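Local coordinates for protein Glucose/sorbosone dehydrogenases (Escherichia coli K12, PDB 2G8S) that belongs to the glucose/sorbosone dehydrogenase family, adopts a beta-propeller fold of antiparallel sheets and carries a bound calcium ion, at residues G220-N225 against D269-S274; I196-G201 against N214-R219; E11-K16 against L347-P352. All coordinates share one frame; numbering follows the deposited sequence.

Interaction 1. Residues G220-N225 against D269-S274; sequences GGDEIN and DSPAVS. With CA (calcium ion), chain C.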
loop_
_atom_site.group_PDB
_atom_site.type_symbol
_atom_site.label_atom_id
_atom_site.label_comp_id
_atom_site.label_asym_id
_atom_site.label_seq_id
_atom_site.Cartn_x
_atom_site.Cartn_y
_atom_site.Cartn_z
ATOM N N GLY A 220 11.186 11.816 10.183
ATOM C CA GLY A 220 11.477 10.577 10.892
ATOM C C GLY A 220 10.215 9.866 11.367
ATOM O O GLY A 220 9.098 10.402 11.287
ATOM N N GLY A 221 10.391 8.648 11.861
ATOM C CA GLY A 221 9.309 7.949 12.530
ATOM C C GLY A 221 8.499 7.026 11.637
ATOM O O GLY A 221 7.379 6.648 11.993
ATOM N N ASP A 222 9.041 6.639 10.475
ATOM C CA ASP A 222 8.384 5.590 9.679
ATOM C C ASP A 222 8.233 4.342 10.543
ATOM O O ASP A 222 9.064 4.095 11.425
ATOM C CB ASP A 222 9.200 5.209 8.440
ATOM C CG ASP A 222 9.174 6.266 7.342
ATOM O OD1 ASP A 222 8.734 7.417 7.571
ATOM O OD2 ASP A 222 9.637 5.924 6.231
ATOM N N GLU A 223 7.187 3.556 10.277
ATOM C CA GLU A 223 6.850 2.395 11.112
ATOM C C GLU A 223 6.458 1.169 10.305
ATOM O O GLU A 223 5.956 1.285 9.185
ATOM C CB GLU A 223 5.653 2.719 12.017
ATOM C CG GLU A 223 5.888 3.794 13.067
ATOM C CD GLU A 223 4.666 3.999 13.958
ATOM O OE1 GLU A 223 3.574 3.434 13.656
ATOM O OE2 GLU A 223 4.796 4.724 14.975
ATOM N N ILE A 224 6.683 0.004 10.904
ATOM C CA ILE A 224 5.979 -1.231 10.561
ATOM C C ILE A 224 5.079 -1.585 11.739
ATOM O O ILE A 224 5.553 -1.653 12.879
ATOM C CB ILE A 224 6.932 -2.422 10.328
ATOM C CG1 ILE A 224 7.926 -2.110 9.210
ATOM C CG2 ILE A 224 6.119 -3.691 9.999
ATOM C CD1 ILE A 224 9.018 -3.177 9.037
ATOM N N ASN A 225 3.784 -1.752 11.465
ATOM C CA ASN A 225 2.827 -2.198 12.467
ATOM C C ASN A 225 2.204 -3.542 12.100
ATOM O O ASN A 225 2.122 -3.905 10.909
ATOM C CB ASN A 225 1.714 -1.156 12.623
ATOM C CG ASN A 225 2.210 0.113 13.270
ATOM O OD1 ASN A 225 2.621 0.086 14.420
ATOM N ND2 ASN A 225 2.195 1.222 12.532
ATOM N N ASP A 269 15.323 7.959 11.201
ATOM C CA ASP A 269 15.682 8.545 9.913
ATOM C C ASP A 269 14.837 7.851 8.855
ATOM O O ASP A 269 15.109 6.705 8.482
ATOM C CB ASP A 269 17.168 8.323 9.626
ATOM C CG ASP A 269 18.059 9.231 10.445
ATOM O OD1 ASP A 269 17.830 10.460 10.425
ATOM O OD2 ASP A 269 18.997 8.727 11.098
ATOM N N SER A 270 13.802 8.539 8.390
ATOM C CA SER A 270 12.795 7.918 7.514
ATOM C C SER A 270 13.324 7.523 6.129
ATOM O O SER A 270 13.829 8.372 5.405
ATOM C CB SER A 270 11.609 8.858 7.325
ATOM O OG SER A 270 10.849 8.959 8.519
ATOM N N PRO A 271 13.171 6.240 5.754
ATOM C CA PRO A 271 13.421 5.858 4.362
ATOM C C PRO A 271 12.319 6.333 3.406
ATOM O O PRO A 271 12.534 6.339 2.188
ATOM C CB PRO A 271 13.396 4.321 4.412
ATOM C CG PRO A 271 13.504 3.952 5.866
ATOM C CD PRO A 271 12.841 5.072 6.590
ATOM N N ALA A 272 11.171 6.727 3.974
ATOM C CA ALA A 272 9.895 6.909 3.259
ATOM C C ALA A 272 9.498 5.570 2.642
ATOM O O ALA A 272 9.469 5.375 1.414
ATOM C CB ALA A 272 9.962 8.044 2.216
ATOM N N VAL A 273 9.200 4.644 3.552
ATOM C CA VAL A 273 8.909 3.257 3.213
ATOM C C VAL A 273 7.708 3.155 2.276
ATOM O O VAL A 273 6.759 3.945 2.371
ATOM C CB VAL A 273 8.665 2.402 4.488
ATOM C CG1 VAL A 273 9.959 2.266 5.292
ATOM C CG2 VAL A 273 7.544 2.988 5.359
ATOM N N SER A 274 7.757 2.182 1.371
ATOM C CA SER A 274 6.705 2.039 0.366
ATOM C C SER A 274 6.236 0.571 0.259
ATOM O O SER A 274 6.073 -0.099 1.271
ATOM C CB SER A 274 7.171 2.628 -0.967
ATOM O OG SER A 274 8.324 1.949 -1.426
HETATM CA CA CA C . 2.340 4.555 15.511
HETATM O O HOH W 1 2.340 2.176 16.175
HETATM O O HOH W 2 2.232 6.909 15.358
HETATM O O HOH W 3 0.781 4.610 13.703
HETATM O O HOH W 4 3.189 5.021 17.655
#
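Asp222 reaches across to the turn formed by Ser270, Pro271, Ala272 and Val273, and shows how one buried carboxylate can fix the path of a connecting loop. Its CB lies 4.1 Å from Pro271 CD. With CG turned beside the backbone N (chi1 -73°), the carboxylate is carried into the bend of the loop. OD1 accepts the hydroxyl of Ser270, OG to OD1 2.8 Å, and this donor comes from well above the carboxylate plane, 72° out of it. The same OD1 also takes the backbone N-H of Gly217. OD2 faces the backbone of the turn: Val273 N approaches on its anti side, tilted out of the carboxylate plane, 3.0 Å from OD2 and with a fairly straight bond (159°), while Ala272 N makes a weak, bent bond to OD2 at 2.8 Å. Pro271 CD packs 3.3 Å from OD2, and Val273 CG2 adds an apolar flank at 3.7 Å from the same oxygen. Three good donors and a weak fourth hold the two oxygens and limit the rotation of the group, which probably favours its charged form.

The next residue leaves on another course. Glu223 points away from the loop and binds the calcium ion through OE1 and OE2, each 2.5 Å from the metal, with Tyr233 O and four waters as the other ligands; Asn225 ND2 braces Glu223 OE1. Gly221 and Asp222 together face Trp267 in a G1 beta bulge. The whole belongs to a beta-propeller blade junction, where the chain leaves strand 265-267 of one sheet and enters strand 273-279 of the next.

Interaction 2. Residues I196-G201 against N214-R219; sequences IRNPQG and NEHGPR. With EDO (1,2-ethanediol), chain E.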
loop_
_atom_site.group_PDB
_atom_site.type_symbol
_atom_site.label_atom_id
_atom_site.label_comp_id
_atom_site.label_asym_id
_atom_site.label_seq_id
_atom_site.Cartn_x
_atom_site.Cartn_y
_atom_site.Cartn_z
ATOM N N ILE A 196 -3.271 5.865 12.472
ATOM C CA ILE A 196 -2.189 5.735 11.500
ATOM C C ILE A 196 -2.104 7.027 10.696
ATOM O O ILE A 196 -3.081 7.784 10.585
ATOM C CB ILE A 196 -2.296 4.444 10.629
ATOM C CG1 ILE A 196 -3.531 4.486 9.742
ATOM C CG2 ILE A 196 -2.276 3.169 11.513
ATOM C CD1 ILE A 196 -3.637 3.324 8.773
ATOM N N ARG A 197 -0.901 7.323 10.205
ATOM C CA ARG A 197 -0.607 8.598 9.543
ATOM C C ARG A 197 -0.812 8.492 8.034
ATOM O O ARG A 197 -1.840 8.913 7.516
ATOM C CB ARG A 197 0.819 9.068 9.884
ATOM C CG ARG A 197 1.163 10.449 9.361
ATOM C CD ARG A 197 2.572 10.873 9.785
ATOM N NE ARG A 197 2.950 12.166 9.215
ATOM C CZ ARG A 197 3.513 12.321 8.020
ATOM N NH1 ARG A 197 3.763 11.257 7.253
ATOM N NH2 ARG A 197 3.828 13.541 7.583
ATOM N N ASN A 198 0.174 7.931 7.334
ATOM C CA ASN A 198 0.033 7.642 5.907
ATOM C C ASN A 198 0.576 6.253 5.597
ATOM O O ASN A 198 1.776 6.081 5.382
ATOM C CB ASN A 198 0.675 8.697 4.995
ATOM C CG ASN A 198 0.206 8.559 3.544
ATOM O OD1 ASN A 198 -0.885 8.044 3.301
ATOM N ND2 ASN A 198 1.009 9.032 2.586
ATOM N N PRO A 199 -0.314 5.247 5.587
ATOM C CA PRO A 199 0.134 3.878 5.363
ATOM C C PRO A 199 0.483 3.746 3.898
ATOM O O PRO A 199 -0.184 4.344 3.041
ATOM C CB PRO A 199 -1.103 3.037 5.711
ATOM C CG PRO A 199 -2.262 3.952 5.443
ATOM C CD PRO A 199 -1.782 5.343 5.714
ATOM N N GLN A 200 1.522 2.973 3.612
ATOM C CA GLN A 200 1.949 2.786 2.229
ATOM C C GLN A 200 1.902 1.297 1.876
ATOM O O GLN A 200 0.901 0.822 1.348
ATOM C CB GLN A 200 3.311 3.447 1.993
ATOM C CG GLN A 200 3.257 4.966 2.150
ATOM C CD GLN A 200 2.581 5.660 0.977
ATOM O OE1 GLN A 200 1.346 5.790 0.921
ATOM N NE2 GLN A 200 3.387 6.126 0.041
ATOM N N GLY A 201 2.953 0.552 2.191
ATOM C CA GLY A 201 2.922 -0.879 1.964
ATOM C C GLY A 201 2.081 -1.648 2.971
ATOM O O GLY A 201 1.975 -1.280 4.143
ATOM N N ASN A 214 3.005 -0.738 6.731
ATOM C CA ASN A 214 3.978 0.293 7.045
ATOM C C ASN A 214 3.406 1.678 6.801
ATOM O O ASN A 214 2.354 1.838 6.159
ATOM C CB ASN A 214 5.327 0.063 6.324
ATOM C CG ASN A 214 5.268 0.352 4.833
ATOM O OD1 ASN A 214 4.612 1.298 4.383
ATOM N ND2 ASN A 214 6.003 -0.434 4.064
ATOM N N GLU A 215 4.075 2.678 7.354
ATOM C CA GLU A 215 3.592 4.048 7.211
ATOM C C GLU A 215 4.707 5.068 7.262
ATOM O O GLU A 215 5.742 4.845 7.909
ATOM C CB GLU A 215 2.497 4.389 8.235
ATOM C CG GLU A 215 2.860 4.194 9.674
ATOM C CD GLU A 215 1.676 4.504 10.591
ATOM O OE1 GLU A 215 1.299 5.690 10.664
ATOM O OE2 GLU A 215 1.134 3.561 11.219
ATOM N N HIS A 216 4.488 6.186 6.573
ATOM C CA HIS A 216 5.412 7.306 6.633
ATOM C C HIS A 216 5.221 8.098 7.909
ATOM O O HIS A 216 4.098 8.471 8.263
ATOM C CB HIS A 216 5.183 8.263 5.468
ATOM C CG HIS A 216 5.617 7.721 4.150
ATOM N ND1 HIS A 216 5.420 8.398 2.966
ATOM C CD2 HIS A 216 6.220 6.555 3.822
ATOM C CE1 HIS A 216 5.897 7.678 1.966
ATOM N NE2 HIS A 216 6.388 6.555 2.461
ATOM N N GLY A 217 6.331 8.382 8.577
ATOM C CA GLY A 217 6.350 9.378 9.637
ATOM C C GLY A 217 6.575 10.749 9.020
ATOM O O GLY A 217 6.769 10.859 7.804
ATOM N N PRO A 218 6.514 11.803 9.850
ATOM C CA PRO A 218 6.793 13.181 9.431
ATOM C C PRO A 218 8.305 13.333 9.202
ATOM O O PRO A 218 8.832 12.741 8.257
ATOM C CB PRO A 218 6.256 14.012 10.600
ATOM C CG PRO A 218 6.376 13.095 11.812
ATOM C CD PRO A 218 6.117 11.705 11.269
ATOM N N ARG A 219 9.004 14.094 10.038
ATOM C CA ARG A 219 10.458 14.110 9.979
ATOM C C ARG A 219 10.940 12.943 10.838
ATOM O O ARG A 219 11.051 13.051 12.071
ATOM C CB ARG A 219 11.013 15.452 10.465
ATOM C CG ARG A 219 12.539 15.535 10.462
ATOM C CD ARG A 219 12.998 16.970 10.639
ATOM N NE ARG A 219 14.436 17.064 10.889
ATOM C CZ ARG A 219 15.106 18.213 10.954
ATOM N NH1 ARG A 219 14.470 19.371 10.786
ATOM N NH2 ARG A 219 16.412 18.205 11.188
HETATM C C1 EDO E . 3.584 7.387 11.939
HETATM O O1 EDO E . 2.291 7.292 12.566
HETATM C C2 EDO E . 4.314 8.603 12.507
HETATM O O2 EDO E . 4.326 8.526 13.929
HETATM O O HOH W 5 3.522 10.407 2.796
#
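Pro199 and Glu215 face each other as a non-hydrogen-bonded antiparallel pair in the beta hairpin of strands 198-205 and 210-216. Beyond this pair, Gln200 N donates to Asn214 O, and Asn214 N to Gly201 O. The side chain of Asn214 extends the ladder: with CG set between its own backbone N and carbonyl carbon (chi1 73°), OD1 receives Gly201 N from above the amide carbonyl plane, while ND2 is spent on Ser274 O.

At the other end, Glu215 OE1 accepts Arg197 N on its syn side, tilted out of plane, 2.8 Å away and nearly straight (168°), and also the O1 hydroxyl of a 1,2-ethanediol at 2.7 Å. Water 5 accepts from Asn198 ND2 and is hydrogen-bonded to His216 ND1, whereas Asn198 OD1 is taken by Gly132 N; Asn198 N, though buried, has no partner. His216 NE2 bonds weakly with Val273 O. Over the His216 ring face sits Gln200 CG, a CH-pi contact 3.7 Å from the centroid. The extended Arg197 chain brings NH1 to His216 O at 3.0 Å, above that carbonyl's plane; NH2 bonds weakly with Tyr244 OH, and Pro218 N lies 3.5 Å above the centre of the guanidinium.

Interaction 3. Residues E11-K16 against L347-P352; sequences EVLQDK and LLKVSP. With EDO (1,2-ethanediol), chain L; EDO (1,2-ethanediol), chain H.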
loop_
_atom_site.group_PDB
_atom_site.type_symbol
_atom_site.label_atom_id
_atom_site.label_comp_id
_atom_site.label_asym_id
_atom_site.label_seq_id
_atom_site.Cartn_x
_atom_site.Cartn_y
_atom_site.Cartn_z
ATOM N N GLU A 11 17.215 -6.867 -13.817
ATOM C CA GLU A 11 16.824 -6.821 -15.222
ATOM C C GLU A 11 15.721 -5.783 -15.367
ATOM O O GLU A 11 14.712 -5.842 -14.657
ATOM C CB GLU A 11 16.330 -8.195 -15.697
ATOM C CG GLU A 11 15.693 -8.157 -17.082
ATOM C CD GLU A 11 15.310 -9.528 -17.625
ATOM O OE1 GLU A 11 15.251 -10.508 -16.851
ATOM O OE2 GLU A 11 15.043 -9.605 -18.844
ATOM N N VAL A 12 15.913 -4.830 -16.279
ATOM C CA VAL A 12 14.866 -3.850 -16.560
ATOM C C VAL A 12 13.872 -4.470 -17.536
ATOM O O VAL A 12 14.196 -4.684 -18.707
ATOM C CB VAL A 12 15.429 -2.529 -17.146
ATOM C CG1 VAL A 12 14.291 -1.543 -17.424
ATOM C CG2 VAL A 12 16.454 -1.917 -16.197
ATOM N N LEU A 13 12.672 -4.768 -17.048
ATOM C CA LEU A 13 11.641 -5.380 -17.886
ATOM C C LEU A 13 10.924 -4.364 -18.764
ATOM O O LEU A 13 10.565 -4.658 -19.910
ATOM C CB LEU A 13 10.615 -6.129 -17.035
ATOM C CG LEU A 13 11.150 -7.342 -16.272
ATOM C CD1 LEU A 13 10.034 -7.953 -15.467
ATOM C CD2 LEU A 13 11.765 -8.389 -17.207
ATOM N N GLN A 14 10.704 -3.176 -18.211
ATOM C CA GLN A 14 10.011 -2.104 -18.910
ATOM C C GLN A 14 10.491 -0.768 -18.366
ATOM O O GLN A 14 10.598 -0.597 -17.153
ATOM C CB GLN A 14 8.497 -2.237 -18.714
ATOM C CG GLN A 14 7.670 -1.186 -19.470
ATOM C CD GLN A 14 7.920 -1.225 -20.965
ATOM O OE1 GLN A 14 7.698 -2.247 -21.608
ATOM N NE2 GLN A 14 8.398 -0.115 -21.521
ATOM N N ASP A 15 10.803 0.164 -19.264
ATOM C CA ASP A 15 11.176 1.510 -18.837
ATOM C C ASP A 15 10.125 2.532 -19.258
ATOM O O ASP A 15 9.048 2.160 -19.756
ATOM C CB ASP A 15 12.589 1.902 -19.315
ATOM C CG ASP A 15 12.740 1.880 -20.831
ATOM O OD1 ASP A 15 11.724 1.909 -21.558
ATOM O OD2 ASP A 15 13.899 1.841 -21.301
ATOM N N LYS A 16 10.432 3.810 -19.015
ATOM C CA LYS A 16 9.570 4.940 -19.381
ATOM C C LYS A 16 8.150 4.812 -18.817
ATOM O O LYS A 16 7.157 5.139 -19.474
ATOM C CB LYS A 16 9.573 5.172 -20.899
ATOM C CG LYS A 16 10.973 5.418 -21.484
ATOM C CD LYS A 16 10.934 6.221 -22.782
ATOM C CE LYS A 16 9.918 5.677 -23.782
ATOM N NZ LYS A 16 10.200 4.284 -24.219
ATOM N N LEU A 347 9.975 -1.051 -14.376
ATOM C CA LEU A 347 9.635 -2.334 -13.774
ATOM C C LEU A 347 10.903 -3.172 -13.825
ATOM O O LEU A 347 11.455 -3.400 -14.909
ATOM C CB LEU A 347 8.525 -3.014 -14.572
ATOM C CG LEU A 347 8.227 -4.483 -14.247
ATOM C CD1 LEU A 347 7.608 -4.649 -12.858
ATOM C CD2 LEU A 347 7.327 -5.063 -15.341
ATOM N N LEU A 348 11.359 -3.607 -12.646
ATOM C CA LEU A 348 12.605 -4.348 -12.502
ATOM C C LEU A 348 12.335 -5.751 -11.998
ATOM O O LEU A 348 11.449 -5.953 -11.171
ATOM C CB LEU A 348 13.505 -3.652 -11.484
ATOM C CG LEU A 348 13.780 -2.154 -11.656
ATOM C CD1 LEU A 348 14.517 -1.572 -10.454
ATOM C CD2 LEU A 348 14.569 -1.913 -12.930
ATOM N N LYS A 349 13.120 -6.707 -12.498
ATOM C CA LYS A 349 13.091 -8.090 -12.026
ATOM C C LYS A 349 14.423 -8.327 -11.326
ATOM O O LYS A 349 15.494 -8.171 -11.935
ATOM C CB LYS A 349 12.911 -9.050 -13.208
ATOM C CG LYS A 349 12.840 -10.538 -12.837
ATOM C CD LYS A 349 12.476 -11.351 -14.068
ATOM C CE LYS A 349 12.403 -12.841 -13.770
ATOM N NZ LYS A 349 12.011 -13.613 -14.982
ATOM N N VAL A 350 14.346 -8.682 -10.045
ATOM C CA VAL A 350 15.510 -8.655 -9.163
ATOM C C VAL A 350 15.736 -10.025 -8.528
ATOM O O VAL A 350 14.783 -10.702 -8.146
ATOM C CB VAL A 350 15.336 -7.563 -8.061
ATOM C CG1 VAL A 350 16.570 -7.485 -7.164
ATOM C CG2 VAL A 350 15.041 -6.188 -8.678
ATOM N N SER A 351 17.003 -10.429 -8.446
ATOM C CA SER A 351 17.375 -11.705 -7.848
ATOM C C SER A 351 18.753 -11.592 -7.177
ATOM O O SER A 351 19.545 -10.719 -7.521
ATOM C CB SER A 351 17.355 -12.814 -8.908
ATOM O OG SER A 351 18.086 -12.429 -10.062
ATOM N N PRO A 352 19.032 -12.454 -6.185
ATOM C CA PRO A 352 20.329 -12.388 -5.502
ATOM C C PRO A 352 21.448 -13.071 -6.287
ATOM O O PRO A 352 21.186 -13.974 -7.081
ATOM C CB PRO A 352 20.072 -13.173 -4.212
ATOM C CG PRO A 352 19.048 -14.185 -4.591
ATOM C CD PRO A 352 18.175 -13.527 -5.654
HETATM C C1 EDO L . 10.017 -12.173 -18.090
HETATM O O1 EDO L . 11.164 -12.093 -17.239
HETATM C C2 EDO L . 8.764 -12.357 -17.248
HETATM O O2 EDO L . 8.963 -11.780 -15.953
HETATM C C1 EDO H . 4.141 4.546 -20.923
HETATM O O1 EDO H . 3.506 5.605 -21.642
HETATM C C2 EDO H . 3.749 4.595 -19.451
HETATM O O2 EDO H . 3.966 5.899 -18.894
#
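Backbone hydrogen bonds carry most of the pairing between Glu11 and Lys349 and between Leu13, Gln14 and Leu347. The first two form a hydrogen-bonded antiparallel pair with almost straight bonds, Glu11 N to Lys349 O at 2.9 Å and Lys349 N to Glu11 O at 2.8 Å. The register then slips by one residue. Leu13 N gives a 2.8 Å bond to Leu347 O, Gln14 N adds a weak one to the same oxygen, and Leu347 N returns a bond to Gln14 O. Two residues facing one make this a classic beta bulge.

Apolar contacts flank the ladder. Val12 CG2 meets Leu348 CD2 at 3.8 Å on one face. The bulge brings Leu13 toward the other strand, where its CB touches Leu347 CD2 at 3.8 Å; CG, turned beside the backbone N (chi1 -65°), lays CD1 on Lys349 CB at the same distance.

Charged side chains matter less. Those of Glu11 and Lys349 run side by side, yet Glu11 OE1 stays 4.9 Å from Lys349 NZ. The extended lysine instead offers NZ to O1 of a 1,2-ethanediol (2.8 Å), with a cation-pi contact to Tyr335 and a long, weak ion pair with Asp333.

Main-chain bonds with a modest apolar seam, and no salt bridge across the strands, imply a join resting chiefly on backbone pairing: the Velcro closure of a propeller, its N-terminal strand completing the C-terminal blade.

How the interactions relate
From the N terminus, strand 8-17 comes first but waits for its partner until the chain's end: interaction 3 pairs it with strand 345-352 and so closes a circuit that encloses the other two contacts. Within that circuit, interaction 2 shuts a short hairpin, and interaction 1 opens just after it, spanning the excursion from 220-225 to 269-274; the two follow in series without crossing. They adjoin, their centres 6 Å apart, because strands 210-216 and 222-225 are neighbours in one sheet, which interaction 1 links to the next sheet. Interaction 3 lies apart, its centre about 24 Å from that of interaction 1, sealing the propeller ring.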